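Local coordinates for Bpsl1147 (Burkholderia pseudomallei, PDB 5A4O), which is a bacterial homolog of the eukaryotic transcription coactivator PC4 that forms a dimer and probably binds DNA, single strands in particular, at residues V64-G67 with L68-A71. Numbering follows the deposited sequence.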
ATOM      1  N   VAL A  64      -6.905   3.488   6.619  1.00 11.91           N
ATOM      2  CA  VAL A  64      -6.045   3.610   5.420  1.00 11.73           C
ATOM      3  C   VAL A  64      -6.780   4.358   4.305  1.00 11.59           C
ATOM      4  O   VAL A  64      -6.270   5.288   3.731  1.00 11.34           O
ATOM      5  CB  VAL A  64      -5.494   2.241   4.936  1.00 11.47           C
ATOM      6  CG1 VAL A  64      -4.833   2.345   3.567  1.00 11.28           C
ATOM      7  CG2 VAL A  64      -4.493   1.702   5.933  1.00 12.17           C
ATOM      8  N   ILE A  65      -8.018   3.969   4.053  1.00 11.68           N
ATOM      9  CA  ILE A  65      -8.852   4.664   3.076  1.00 12.39           C
ATOM     10  C   ILE A  65      -8.968   6.153   3.396  1.00 12.47           C
ATOM     11  O   ILE A  65      -8.818   7.017   2.517  1.00 12.23           O
ATOM     12  CB  ILE A  65     -10.230   4.020   3.000  1.00 12.93           C
ATOM     13  CG1 ILE A  65     -10.148   2.692   2.264  1.00 13.06           C
ATOM     14  CG2 ILE A  65     -11.209   4.953   2.295  1.00 14.44           C
ATOM     15  CD1 ILE A  65     -11.295   1.714   2.518  1.00 13.09           C
ATOM     16  N   GLN A  66      -9.249   6.466   4.656  1.00 12.63           N
ATOM     17  CA  GLN A  66      -9.392   7.853   5.048  1.00 14.96           C
ATOM     18  C   GLN A  66      -8.091   8.621   4.891  1.00 13.67           C
ATOM     19  O   GLN A  66      -8.102   9.755   4.465  1.00 12.76           O
ATOM     20  CB  GLN A  66      -9.924   7.979   6.468  1.00 16.81           C
ATOM     21  CG  GLN A  66     -11.454   7.803   6.594  1.00 21.44           C
ATOM     22  CD  GLN A  66     -12.309   8.313   5.440  1.00 25.83           C
ATOM     23  OE1 GLN A  66     -13.097   7.551   4.845  1.00 32.46           O
ATOM     24  NE2 GLN A  66     -12.196   9.604   5.130  1.00 30.67           N
ATOM     25  N   GLY A  67      -6.954   7.989   5.206  1.00 13.06           N
ATOM     26  CA  GLY A  67      -5.662   8.610   4.939  1.00 12.70           C
ATOM     27  C   GLY A  67      -5.381   8.901   3.468  1.00 12.15           C
ATOM     28  O   GLY A  67      -4.846   9.962   3.112  1.00 11.17           O
ATOM     29  N   LEU A  68      -5.771   7.978   2.595  1.00 12.15           N
ATOM     30  CA  LEU A  68      -5.548   8.155   1.172  1.00 13.01           C
ATOM     31  C   LEU A  68      -6.481   9.206   0.595  1.00 13.38           C
ATOM     32  O   LEU A  68      -6.073   9.980  -0.273  1.00 12.84           O
ATOM     33  CB  LEU A  68      -5.729   6.841   0.408  1.00 13.52           C
ATOM     34  CG  LEU A  68      -4.743   5.717   0.760  1.00 13.84           C
ATOM     35  CD1 LEU A  68      -5.250   4.431   0.146  1.00 14.46           C
ATOM     36  CD2 LEU A  68      -3.329   6.013   0.300  1.00 14.70           C
ATOM     37  N   LEU A  69      -7.699   9.272   1.109  1.00 13.88           N
ATOM     38  CA  LEU A  69      -8.640  10.324   0.703  1.00 14.99           C
ATOM     39  C   LEU A  69      -8.062  11.690   1.071  1.00 15.43           C
ATOM     40  O   LEU A  69      -8.083  12.618   0.276  1.00 16.83           O
ATOM     41  CB  LEU A  69     -10.008  10.122   1.365  1.00 15.17           C
ATOM     42  CG  LEU A  69     -10.872   9.019   0.794  1.00 15.68           C
ATOM     43  CD1 LEU A  69     -12.075   8.788   1.689  1.00 16.88           C
ATOM     44  CD2 LEU A  69     -11.334   9.432  -0.601  1.00 16.59           C
ATOM     45  N   LEU A  70      -7.543  11.800   2.289  1.00 16.44           N
ATOM     46  CA  LEU A  70      -6.890  13.032   2.736  1.00 17.18           C
ATOM     47  C   LEU A  70      -5.712  13.398   1.836  1.00 16.57           C
ATOM     48  O   LEU A  70      -5.552  14.565   1.488  1.00 16.47           O
ATOM     49  CB  LEU A  70      -6.414  12.883   4.178  1.00 17.90           C
ATOM     50  CG  LEU A  70      -5.909  14.116   4.906  1.00 19.99           C
ATOM     51  CD1 LEU A  70      -6.975  15.197   4.833  1.00 20.96           C
ATOM     52  CD2 LEU A  70      -5.622  13.807   6.359  1.00 21.74           C
ATOM     53  N   ALA A  71      -4.903  12.408   1.466  1.00 15.33           N
ATOM     54  CA  ALA A  71      -3.730  12.627   0.631  1.00 16.15           C
ATOM     55  C   ALA A  71      -4.116  13.110  -0.749  1.00 17.18           C
ATOM     56  O   ALA A  71      -3.360  13.822  -1.391  1.00 19.92           O
ATOM     57  CB  ALA A  71      -2.906  11.355   0.517  1.00 15.90           C
TER
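The CD1 methyl of L69 meets two residues of the preceding turn of helix 61-73, I65 and Q66. On I65 it touches the CG2 branch at 4.0 Å, the two side chains lying next to each other and pointing the same way. On Q66 the same methyl meets the carboxamide: the glutamine chain bends at chi2 (-34°), which brings the oxygen and nitrogen end of the amide near L69, the two side chains running at a slant to each other. The methyl sits out of the amide plane and obliquely beyond that end, so that NE2 and OE1 both come to 3.5 Å from L69 CD1. This is van der Waals contact between a flat polar group and a methyl. V64 and L68 repeat the i to i+4 pairing one residue earlier, with V64 CG1, anti to its own N (chi1 169°), 4.0 Å from L68 CD1.

Four backbone bonds tie the two turns together, from L68 N to V64 O through A71 N to G67 O (2.9 Å), as in a regular alpha-helix. The N-H groups of L68 to A71 and the carbonyls of V64 to G67 are paired with each other in this way, and buried G67 takes part through its carbonyl.

V64, I65 and L68 all pack on L68 of the second subunit, and L69 packs on its I65, consistent with the helix pairing of PC4-like dimers. An aliphatic ridge therefore joins the subunits, while the amide of exposed Q66 gives the flank of L69 a polar cover.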